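Local coordinates for glycosyl hydrolases family 31 family protein (Aspergillus niger, PDB 6DRU) that releases alpha-xylose from the non-reducing terminal glucose of xyloglucan oligosaccharides, as an alpha-xylosidase of glycoside hydrolase family 31, at residues A[112-117]-A[122-127]; A[392-397]-A[441-446]; A[654-657]-A[661-664]. All coordinates share one frame; numbering follows the deposited sequence.

How the contacts relate
Along the chain the three contacts follow one another without overlap. Contact 1 lies in the N-terminal beta-rich part, where strand 108-113 of a four-stranded antiparallel sheet runs through a loop into strand 124-127 of a five-stranded one. Contact 2 belongs to the TIM barrel and joins strand 391-394 to helix 439-455 beside the bound xylose. Contact 3 sits in the C-terminal domain, ahead of and on strand 661-666. The centre of contact 2 is about 36 Å from that of each of the others, whose own centres are about 46 Å apart. Contact 2 adjoins the catalytic pocket, while contacts 1 and 3 lie in flanking domains and touch glycans carried by the protein.

Contact 1 of 3, residues A[112-117]-A[122-127]; sequences TNEYAP and NPRYYY. With MAN (alpha-D-mannopyranose), chain I; MAN (alpha-D-mannopyranose), chain B.
Glu-114, just past strand 108-113, and Arg-124, the first residue of strand 124-127, form a salt bridge. With chi1 at -53° CG lies beside the backbone N of Glu-114, and this conformation, with the chain extended beyond CG, carries the carboxylate to NH1 of Arg-124. Arg-124 starts out in the same way but bends at its third torsion and presents NH1 to both oxygens. Glu-114 OE1 is 2.7 Å from Arg-124 NH1 in the salt bridge, while Glu-114 OE2, lying in the guanidinium plane at its edge, takes a weak hydrogen bond of 2.8 Å from the same NH1. Since NH1 alone meets both oxygens, this is not a two-nitrogen fork, and the planes are 38° apart. OE1 also accepts from Leu-97 N, and Arg-124 NH2 has a second carboxylate in Glu-17.

Beside the ion pair, the compact ring of Pro-123 packs on residues 114-116: its CB is 3.7 Å from Glu-114 CB, and its CG is 4.0 Å from Ala-116 CB. The small methyl group of Ala-116 suits the place beside this ring. Two residues before Arg-124, the carboxamide of Asn-122 closes an Asx turn: its OD1 takes the Arg-124 N-H at 3.0 Å, in the carbonyl plane and on a lone pair.

Residues 113-116 also bind mannose units of a glycan. Asn-113 ND2 gives a hydrogen bond to O3 of the chain B mannose (3.1 Å), and Ala-116 N gives one to O4 of the chain I mannose (3.2 Å); O3 of the latter returns a weak bond to Ala-116 O. Asn, with a donor and an acceptor on one short arm, fits a place among hydroxyls.

The arginine's buried charge is probably balanced by Glu-114 and Glu-17 together, tying the loop after strand 108-113 to strand 124-127, while Asn-113 and Ala-116's backbone hold the glycan.

Contact 2 of 3, residues A[392-397]-A[441-446]; sequences FWIDQA and WAHQQA. With XYS (alpha-D-xylopyranose), chain N; BGC (beta-D-glucopyranose), chain F.
A single water spans His-443 and the backbone of Asp-395, linking a barrel helix to the active-site loop of this TIM barrel. It gives a hydrogen bond to Asp-395 O (3.0 Å) and lies 2.7 Å from His-443 NE2. Asp-395, an active-site residue and, as in other family 31 enzymes, the probable nucleophile, follows directly on strand 391-394, while His-443 belongs to helix 439-455, packed outside that strand.

The imidazole reaches the strand because CG is anti to the backbone N of His-443 (chi1 -164°). On arrival it meets carbon: Ile-394 CG2 lies near NE2, and Ala-397 CB approaches CD2, both obliquely to the ring. The far branch of Ile-394 slides past it, leaving CD1 4.0 Å from Gln-444 CA. The two branches of Ile suit the strand-helix interface, one meeting His-443 and the other Gln-444, and the small Ala lets the imidazole come close to the loop. The other ring nitrogen, ND1, is hydrogen-bonded to Tyr-365 OH, which, with the water at NE2, probably fixes the ring's rotation, and the amide of Gln-444 is held by Ser-481 and Ser-476.

While Ile-394 faces the helix, Asp-395 turns away from it into the pocket, where Trp-393 presents its ring edge to xylose O3, CZ2 standing 3.2 Å from it. There Asp-395 OD1 lies 2.7 Å from xylose O5 and 3.0 Å from its anomeric carbon C1.

Contact 3 of 3, residues A[654-657]-A[661-664]; sequences VTLP and EWPV. With NAG (2-acetamido-2-deoxy-beta-D-glucopyranose), chain E.
Val-654 lies over one face of the Trp-662 indole, a CH-pi contact, with its CA 3.9 Å from the centroid of the six-membered ring and 12° off the ring normal. Its two methyl groups spread over the same ring system, CG2 coming 3.8 Å from CD2 of Trp-662. A beta-branched valine suits the place, since both arms can lie flat along an aromatic face. The opposite face is covered by Pro-663, the next residue in the chain, whose CD stands 3.5 Å above the ring plane. With CG anti to the backbone N of Trp-662 (chi1 -163°), the indole extends from its strand to the loop.

Apolar contacts continue at the far end of the ring. Leu-656 crosses the indole at about a right angle and brings its CB within 4.1 Å of Trp-662 CZ3. The acetyl methyl C8 of an N-acetylglucosamine joins this group, 3.7 Å from Leu-656 CD1 and 3.9 Å from Trp-662 CH2.

One polar contact pins the same sugar. Thr-655 OG1 donates a hydrogen bond of 2.7 Å to O7, the acetamide oxygen, so that the hydroxyl grips the carbonyl while the hydrocarbon receives the methyl. A second, weak one, between Trp-662 NE1 and Ser-652 OG, lies within the protein.

In the C-terminal domain, strand 661-666 pairs antiparallel with strand 690-695, and Pro-702 packs against both Val-654 and Trp-662. The 654-657 loop also meets two helices of the barrel domain, Thr-655 touching Ala-496 of helix 492-508 and Val-654 touching Arg-543 of helix 535-548.

Contact 1 of 3, residues A[112-117]-A[122-127]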
loop_
_atom_site.group_PDB
_atom_site.type_symbol
_atom_site.label_atom_id
_atom_site.label_comp_id
_atom_site.label_asym_id
_atom_site.label_seq_id
_atom_site.Cartn_x
_atom_site.Cartn_y
_atom_site.Cartn_z
ATOM N N THR A 112 3.740 -11.273 33.589
ATOM C CA THR A 112 2.811 -10.990 32.501
ATOM C C THR A 112 2.740 -12.218 31.608
ATOM O O THR A 112 3.661 -13.040 31.581
ATOM C CB THR A 112 3.235 -9.766 31.679
ATOM O OG1 THR A 112 2.301 -9.563 30.609
ATOM C CG2 THR A 112 4.628 -9.968 31.099
ATOM N N ASN A 113 1.633 -12.333 30.883
ATOM C CA ASN A 113 1.476 -13.338 29.844
ATOM C C ASN A 113 0.914 -12.671 28.597
ATOM O O ASN A 113 0.581 -11.483 28.599
ATOM C CB ASN A 113 0.582 -14.503 30.307
ATOM C CG ASN A 113 -0.747 -14.044 30.878
ATOM O OD1 ASN A 113 -1.209 -12.937 30.610
ATOM N ND2 ASN A 113 -1.369 -14.904 31.676
ATOM N N GLU A 114 0.823 -13.443 27.517
ATOM C CA GLU A 114 0.247 -12.920 26.287
ATOM C C GLU A 114 -1.251 -12.715 26.471
ATOM O O GLU A 114 -1.965 -13.629 26.896
ATOM C CB GLU A 114 0.522 -13.863 25.117
ATOM C CG GLU A 114 1.995 -14.211 24.938
ATOM C CD GLU A 114 2.275 -14.953 23.643
ATOM O OE1 GLU A 114 1.556 -15.933 23.348
ATOM O OE2 GLU A 114 3.219 -14.558 22.923
ATOM N N TYR A 115 -1.719 -11.506 26.167
ATOM C CA TYR A 115 -3.120 -11.156 26.362
ATOM C C TYR A 115 -4.011 -11.984 25.448
ATOM O O TYR A 115 -4.237 -11.614 24.291
ATOM C CB TYR A 115 -3.340 -9.664 26.111
ATOM C CG TYR A 115 -4.751 -9.197 26.383
ATOM C CD1 TYR A 115 -5.195 -8.986 27.680
ATOM C CD2 TYR A 115 -5.639 -8.968 25.341
ATOM C CE1 TYR A 115 -6.486 -8.557 27.934
ATOM C CE2 TYR A 115 -6.932 -8.540 25.585
ATOM C CZ TYR A 115 -7.350 -8.336 26.883
ATOM O OH TYR A 115 -8.634 -7.909 27.127
ATOM N N ALA A 116 -4.518 -13.105 25.952
ATOM C CA ALA A 116 -5.378 -13.998 25.175
ATOM C C ALA A 116 -6.487 -14.556 26.056
ATOM O O ALA A 116 -6.501 -15.746 26.393
ATOM C CB ALA A 116 -4.558 -15.125 24.544
ATOM N N PRO A 117 -7.455 -13.712 26.449
ATOM C CA PRO A 117 -8.701 -14.250 27.009
ATOM C C PRO A 117 -9.507 -14.964 25.936
ATOM O O PRO A 117 -9.094 -14.999 24.772
ATOM C CB PRO A 117 -9.423 -13.004 27.538
ATOM C CG PRO A 117 -8.845 -11.876 26.776
ATOM C CD PRO A 117 -7.423 -12.240 26.497
ATOM N N ASN A 122 -5.601 -12.028 18.348
ATOM C CA ASN A 122 -4.413 -12.842 18.553
ATOM C C ASN A 122 -3.319 -11.998 19.199
ATOM O O ASN A 122 -3.013 -10.904 18.705
ATOM C CB ASN A 122 -3.925 -13.426 17.231
ATOM C CG ASN A 122 -2.991 -14.602 17.428
ATOM O OD1 ASN A 122 -1.830 -14.430 17.794
ATOM N ND2 ASN A 122 -3.497 -15.808 17.191
ATOM N N PRO A 123 -2.715 -12.457 20.299
ATOM C CA PRO A 123 -1.676 -11.651 20.962
ATOM C C PRO A 123 -0.426 -11.441 20.120
ATOM O O PRO A 123 0.411 -10.610 20.493
ATOM C CB PRO A 123 -1.365 -12.452 22.233
ATOM C CG PRO A 123 -1.780 -13.850 21.911
ATOM C CD PRO A 123 -2.964 -13.730 20.997
ATOM N N ARG A 124 -0.265 -12.166 19.017
ATOM C CA ARG A 124 0.816 -11.947 18.056
ATOM C C ARG A 124 0.152 -11.740 16.697
ATOM O O ARG A 124 -0.002 -12.685 15.919
ATOM C CB ARG A 124 1.801 -13.121 18.040
ATOM C CG ARG A 124 2.435 -13.413 19.393
ATOM C CD ARG A 124 3.570 -14.423 19.279
ATOM N NE ARG A 124 3.101 -15.742 18.866
ATOM C CZ ARG A 124 2.772 -16.717 19.709
ATOM N NH1 ARG A 124 2.856 -16.523 21.018
ATOM N NH2 ARG A 124 2.357 -17.886 19.241
ATOM N N TYR A 125 -0.240 -10.501 16.416
ATOM C CA TYR A 125 -1.025 -10.170 15.234
ATOM C C TYR A 125 -0.113 -9.659 14.126
ATOM O O TYR A 125 0.699 -8.755 14.351
ATOM C CB TYR A 125 -2.086 -9.121 15.571
ATOM C CG TYR A 125 -3.169 -8.982 14.528
ATOM C CD1 TYR A 125 -3.032 -8.095 13.470
ATOM C CD2 TYR A 125 -4.334 -9.738 14.603
ATOM C CE1 TYR A 125 -4.022 -7.963 12.512
ATOM C CE2 TYR A 125 -5.329 -9.614 13.651
ATOM C CZ TYR A 125 -5.169 -8.725 12.607
ATOM O OH TYR A 125 -6.157 -8.597 11.656
ATOM N N TYR A 126 -0.252 -10.235 12.933
ATOM C CA TYR A 126 0.536 -9.849 11.771
ATOM C C TYR A 126 -0.384 -9.322 10.678
ATOM O O TYR A 126 -1.503 -9.813 10.503
ATOM C CB TYR A 126 1.356 -11.026 11.238
ATOM C CG TYR A 126 2.221 -11.687 12.284
ATOM C CD1 TYR A 126 3.398 -11.091 12.717
ATOM C CD2 TYR A 126 1.864 -12.911 12.834
ATOM C CE1 TYR A 126 4.193 -11.695 13.674
ATOM C CE2 TYR A 126 2.652 -13.522 13.790
ATOM C CZ TYR A 126 3.815 -12.911 14.206
ATOM O OH TYR A 126 4.601 -13.518 15.159
ATOM N N TYR A 127 0.097 -8.322 9.944
ATOM C CA TYR A 127 -0.692 -7.668 8.909
ATOM C C TYR A 127 0.244 -7.219 7.798
ATOM O O TYR A 127 1.281 -6.607 8.071
ATOM C CB TYR A 127 -1.464 -6.480 9.491
ATOM C CG TYR A 127 -2.126 -5.587 8.468
ATOM C CD1 TYR A 127 -3.321 -5.955 7.863
ATOM C CD2 TYR A 127 -1.570 -4.361 8.129
ATOM C CE1 TYR A 127 -3.934 -5.131 6.934
ATOM C CE2 TYR A 127 -2.174 -3.531 7.203
ATOM C CZ TYR A 127 -3.357 -3.920 6.608
ATOM O OH TYR A 127 -3.959 -3.091 5.686
HETATM C C1 MAN I . -5.619 -15.364 31.939
HETATM C C2 MAN I . -5.426 -16.011 30.586
HETATM C C3 MAN I . -4.544 -15.127 29.728
HETATM C C4 MAN I . -5.065 -13.708 29.725
HETATM C C5 MAN I . -5.322 -13.246 31.143
HETATM C C6 MAN I . -5.903 -11.850 31.112
HETATM O O2 MAN I . -6.679 -16.181 29.964
HETATM O O3 MAN I . -4.528 -15.618 28.409
HETATM O O4 MAN I . -4.110 -12.864 29.129
HETATM O O5 MAN I . -6.236 -14.113 31.771
HETATM O O6 MAN I . -7.295 -11.934 30.897
HETATM C C1 MAN B . -4.071 -14.306 36.107
HETATM C C2 MAN B . -4.292 -14.131 34.618
HETATM C C3 MAN B . -4.373 -15.480 33.933
HETATM C C4 MAN B . -3.223 -16.359 34.369
HETATM C C5 MAN B . -3.190 -16.400 35.879
HETATM C C6 MAN B . -2.099 -17.336 36.355
HETATM O O2 MAN B . -3.246 -13.378 34.052
HETATM O O3 MAN B . -4.320 -15.292 32.540
HETATM O O4 MAN B . -3.407 -17.657 33.859
HETATM O O5 MAN B . -2.939 -15.104 36.360
HETATM O O6 MAN B . -2.256 -17.579 37.735
#

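Contact 2 of 3, residues A[392-397]-A[441-446]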
loop_
_atom_site.group_PDB
_atom_site.type_symbol
_atom_site.label_atom_id
_atom_site.label_comp_id
_atom_site.label_asym_id
_atom_site.label_seq_id
_atom_site.Cartn_x
_atom_site.Cartn_y
_atom_site.Cartn_z
ATOM N N PHE A 392 31.105 18.114 20.722
ATOM C CA PHE A 392 30.187 18.401 19.629
ATOM C C PHE A 392 28.741 18.391 20.102
ATOM O O PHE A 392 28.334 17.535 20.891
ATOM C CB PHE A 392 30.385 17.405 18.491
ATOM C CG PHE A 392 31.721 17.529 17.826
ATOM C CD1 PHE A 392 31.956 18.539 16.910
ATOM C CD2 PHE A 392 32.753 16.659 18.138
ATOM C CE1 PHE A 392 33.187 18.667 16.300
ATOM C CE2 PHE A 392 33.990 16.784 17.532
ATOM C CZ PHE A 392 34.207 17.791 16.611
ATOM N N TRP A 393 27.973 19.352 19.600
ATOM C CA TRP A 393 26.566 19.532 19.938
ATOM C C TRP A 393 25.744 19.089 18.732
ATOM O O TRP A 393 25.575 19.845 17.771
ATOM C CB TRP A 393 26.293 20.988 20.308
ATOM C CG TRP A 393 24.915 21.255 20.816
ATOM C CD1 TRP A 393 23.938 20.338 21.061
ATOM C CD2 TRP A 393 24.358 22.533 21.148
ATOM N NE1 TRP A 393 22.809 20.965 21.521
ATOM C CE2 TRP A 393 23.040 22.313 21.585
ATOM C CE3 TRP A 393 24.849 23.842 21.116
ATOM C CZ2 TRP A 393 22.202 23.351 21.989
ATOM C CZ3 TRP A 393 24.018 24.872 21.519
ATOM C CH2 TRP A 393 22.708 24.621 21.948
ATOM N N ILE A 394 25.247 17.854 18.779
ATOM C CA ILE A 394 24.505 17.271 17.659
ATOM C C ILE A 394 23.024 17.546 17.899
ATOM O O ILE A 394 22.298 16.746 18.490
ATOM C CB ILE A 394 24.812 15.790 17.478
ATOM C CG1 ILE A 394 25.012 15.113 18.838
ATOM C CG2 ILE A 394 26.028 15.654 16.604
ATOM C CD1 ILE A 394 25.252 13.620 18.753
ATOM N N ASP A 395 22.577 18.692 17.410
ATOM C CA ASP A 395 21.247 19.212 17.666
ATOM C C ASP A 395 20.316 18.880 16.505
ATOM O O ASP A 395 20.757 18.696 15.367
ATOM C CB ASP A 395 21.324 20.726 17.879
ATOM C CG ASP A 395 19.990 21.344 18.223
ATOM O OD1 ASP A 395 19.704 22.441 17.698
ATOM O OD2 ASP A 395 19.221 20.729 18.992
ATOM N N GLN A 396 19.022 18.781 16.814
ATOM C CA GLN A 396 17.967 18.696 15.801
ATOM C C GLN A 396 18.107 17.454 14.925
ATOM O O GLN A 396 17.855 17.493 13.719
ATOM C CB GLN A 396 17.930 19.961 14.944
ATOM C CG GLN A 396 17.351 21.150 15.670
ATOM C CD GLN A 396 15.923 21.426 15.268
ATOM O OE1 GLN A 396 15.611 21.516 14.084
ATOM N NE2 GLN A 396 15.043 21.557 16.254
ATOM N N ALA A 397 18.504 16.339 15.533
ATOM C CA ALA A 397 18.692 15.080 14.822
ATOM C C ALA A 397 17.679 14.028 15.268
ATOM O O ALA A 397 18.020 12.863 15.478
ATOM C CB ALA A 397 20.114 14.563 15.009
ATOM N N TRP A 441 20.162 7.543 17.365
ATOM C CA TRP A 441 21.116 6.615 17.960
ATOM C C TRP A 441 22.356 6.473 17.085
ATOM O O TRP A 441 23.486 6.486 17.586
ATOM C CB TRP A 441 20.437 5.261 18.171
ATOM C CG TRP A 441 21.198 4.273 18.999
ATOM C CD1 TRP A 441 21.036 4.026 20.331
ATOM C CD2 TRP A 441 22.220 3.378 18.547
ATOM N NE1 TRP A 441 21.899 3.037 20.738
ATOM C CE2 TRP A 441 22.639 2.623 19.662
ATOM C CE3 TRP A 441 22.827 3.143 17.309
ATOM C CZ2 TRP A 441 23.634 1.653 19.576
ATOM C CZ3 TRP A 441 23.816 2.179 17.225
ATOM C CH2 TRP A 441 24.210 1.447 18.352
ATOM N N ALA A 442 22.162 6.351 15.770
ATOM C CA ALA A 442 23.293 6.268 14.854
ATOM C C ALA A 442 24.008 7.602 14.701
ATOM O O ALA A 442 25.188 7.618 14.333
ATOM C CB ALA A 442 22.829 5.766 13.487
ATOM N N HIS A 443 23.322 8.717 14.965
ATOM C CA HIS A 443 23.989 10.015 14.937
ATOM C C HIS A 443 24.945 10.161 16.116
ATOM O O HIS A 443 26.070 10.649 15.951
ATOM C CB HIS A 443 22.953 11.139 14.931
ATOM C CG HIS A 443 23.506 12.469 14.525
ATOM N ND1 HIS A 443 24.338 12.629 13.438
ATOM C CD2 HIS A 443 23.339 13.704 15.053
ATOM C CE1 HIS A 443 24.662 13.903 13.317
ATOM N NE2 HIS A 443 24.065 14.578 14.282
ATOM N N GLN A 444 24.514 9.753 17.315
ATOM C CA GLN A 444 25.438 9.670 18.441
ATOM C C GLN A 444 26.603 8.747 18.116
ATOM O O GLN A 444 27.759 9.053 18.429
ATOM C CB GLN A 444 24.711 9.171 19.691
ATOM C CG GLN A 444 23.555 10.034 20.155
ATOM C CD GLN A 444 22.890 9.477 21.399
ATOM O OE1 GLN A 444 22.071 8.562 21.325
ATOM N NE2 GLN A 444 23.248 10.022 22.555
ATOM N N GLN A 445 26.307 7.608 17.484
ATOM C CA GLN A 445 27.340 6.640 17.132
ATOM C C GLN A 445 28.384 7.239 16.198
ATOM O O GLN A 445 29.561 6.867 16.267
ATOM C CB GLN A 445 26.688 5.410 16.495
ATOM C CG GLN A 445 27.660 4.356 15.992
ATOM C CD GLN A 445 26.979 3.290 15.154
ATOM O OE1 GLN A 445 25.960 3.543 14.511
ATOM N NE2 GLN A 445 27.543 2.087 15.154
ATOM N N ALA A 446 27.980 8.166 15.327
ATOM C CA ALA A 446 28.929 8.768 14.396
ATOM C C ALA A 446 30.056 9.489 15.128
ATOM O O ALA A 446 31.229 9.355 14.758
ATOM C CB ALA A 446 28.201 9.725 13.452
HETATM C C1 XYS N . 17.388 24.091 18.690
HETATM C C2 XYS N . 18.020 23.649 19.990
HETATM C C3 XYS N . 18.508 24.868 20.740
HETATM C C4 XYS N . 19.406 25.692 19.843
HETATM C C5 XYS N . 18.695 25.965 18.535
HETATM O O1 XYS N . 16.316 24.962 18.964
HETATM O O2 XYS N . 17.073 22.955 20.765
HETATM O O3 XYS N . 19.225 24.466 21.884
HETATM O O4 XYS N . 19.706 26.913 20.476
HETATM O O5 XYS N . 18.354 24.749 17.905
HETATM C C2 BGC F . 11.141 26.862 15.747
HETATM C C3 BGC F . 11.494 25.427 15.563
HETATM C C4 BGC F . 13.009 25.292 15.322
HETATM C C5 BGC F . 13.773 26.021 16.392
HETATM C C6 BGC F . 15.261 25.990 16.071
HETATM C C1 BGC F . 11.983 27.407 16.871
HETATM O O2 BGC F . 9.739 27.000 16.067
HETATM O O3 BGC F . 10.796 24.923 14.482
HETATM O O4 BGC F . 13.375 23.930 15.345
HETATM O O5 BGC F . 13.352 27.369 16.461
HETATM O O6 BGC F . 15.926 26.990 16.813
HETATM O O HOH W 1 23.155 17.076 14.650
#

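Contact 3 of 3, residues A[654-657]-A[661-664]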
loop_
_atom_site.group_PDB
_atom_site.type_symbol
_atom_site.label_atom_id
_atom_site.label_comp_id
_atom_site.label_asym_id
_atom_site.label_seq_id
_atom_site.Cartn_x
_atom_site.Cartn_y
_atom_site.Cartn_z
ATOM N N VAL A 654 12.214 24.631 43.881
ATOM C CA VAL A 654 11.089 25.535 44.094
ATOM C C VAL A 654 10.524 25.923 42.734
ATOM O O VAL A 654 11.219 26.527 41.911
ATOM C CB VAL A 654 11.513 26.775 44.894
ATOM C CG1 VAL A 654 10.396 27.806 44.906
ATOM C CG2 VAL A 654 11.888 26.384 46.314
ATOM N N THR A 655 9.260 25.575 42.495
ATOM C CA THR A 655 8.633 25.758 41.193
ATOM C C THR A 655 7.552 26.834 41.206
ATOM O O THR A 655 6.688 26.850 40.324
ATOM C CB THR A 655 8.046 24.434 40.706
ATOM O OG1 THR A 655 6.946 24.063 41.549
ATOM C CG2 THR A 655 9.103 23.340 40.755
ATOM N N LEU A 656 7.585 27.737 42.181
ATOM C CA LEU A 656 6.607 28.810 42.269
ATOM C C LEU A 656 7.307 30.113 42.618
ATOM O O LEU A 656 8.331 30.107 43.312
ATOM C CB LEU A 656 5.525 28.510 43.319
ATOM C CG LEU A 656 4.537 27.400 42.970
ATOM C CD1 LEU A 656 3.566 27.180 44.118
ATOM C CD2 LEU A 656 3.789 27.737 41.687
ATOM N N PRO A 657 6.778 31.241 42.156
ATOM C CA PRO A 657 7.387 32.533 42.477
ATOM C C PRO A 657 6.905 33.063 43.819
ATOM O O PRO A 657 5.856 32.674 44.335
ATOM C CB PRO A 657 6.910 33.432 41.332
ATOM C CG PRO A 657 5.565 32.880 40.992
ATOM C CD PRO A 657 5.638 31.385 41.232
ATOM N N GLU A 661 8.939 29.568 51.943
ATOM C CA GLU A 661 8.762 28.278 52.591
ATOM C C GLU A 661 8.386 27.258 51.530
ATOM O O GLU A 661 7.572 27.545 50.647
ATOM C CB GLU A 661 7.654 28.328 53.648
ATOM C CG GLU A 661 7.992 29.047 54.934
ATOM C CD GLU A 661 7.336 28.389 56.132
ATOM O OE1 GLU A 661 6.819 27.259 55.983
ATOM O OE2 GLU A 661 7.310 29.011 57.213
ATOM N N TRP A 662 8.975 26.067 51.614
ATOM C CA TRP A 662 8.707 25.032 50.629
ATOM C C TRP A 662 8.389 23.722 51.338
ATOM O O TRP A 662 9.130 23.317 52.252
ATOM C CB TRP A 662 9.893 24.853 49.676
ATOM C CG TRP A 662 9.517 24.125 48.429
ATOM C CD1 TRP A 662 9.898 22.870 48.063
ATOM C CD2 TRP A 662 8.651 24.604 47.392
ATOM N NE1 TRP A 662 9.337 22.542 46.852
ATOM C CE2 TRP A 662 8.566 23.589 46.420
ATOM C CE3 TRP A 662 7.947 25.795 47.188
ATOM C CZ2 TRP A 662 7.804 23.729 45.262
ATOM C CZ3 TRP A 662 7.192 25.931 46.037
ATOM C CH2 TRP A 662 7.127 24.903 45.089
ATOM N N PRO A 663 7.311 23.030 50.955
ATOM C CA PRO A 663 6.984 21.754 51.603
ATOM C C PRO A 663 7.664 20.576 50.925
ATOM O O PRO A 663 7.368 20.259 49.769
ATOM C CB PRO A 663 5.459 21.681 51.472
ATOM C CG PRO A 663 5.129 22.536 50.253
ATOM C CD PRO A 663 6.347 23.365 49.894
ATOM N N VAL A 664 8.574 19.918 51.637
ATOM C CA VAL A 664 9.323 18.780 51.116
ATOM C C VAL A 664 8.901 17.535 51.880
ATOM O O VAL A 664 8.860 17.543 53.117
ATOM C CB VAL A 664 10.840 19.005 51.233
ATOM C CG1 VAL A 664 11.594 17.782 50.737
ATOM C CG2 VAL A 664 11.253 20.250 50.464
HETATM C C1 NAG E . 2.090 19.908 40.987
HETATM C C2 NAG E . 2.305 21.347 40.561
HETATM C C3 NAG E . 1.175 21.884 39.763
HETATM C C4 NAG E . 0.818 20.934 38.644
HETATM C C5 NAG E . 0.546 19.566 39.224
HETATM C C6 NAG E . 0.173 18.604 38.115
HETATM C C7 NAG E . 3.745 22.787 41.942
HETATM C C8 NAG E . 3.950 23.645 43.170
HETATM N N2 NAG E . 2.496 22.153 41.715
HETATM O O3 NAG E . 1.526 23.153 39.261
HETATM O O4 NAG E . -0.325 21.398 37.966
HETATM O O5 NAG E . 1.708 19.123 39.883
HETATM O O6 NAG E . 1.039 17.492 38.129
HETATM O O7 NAG E . 4.655 22.638 41.151
#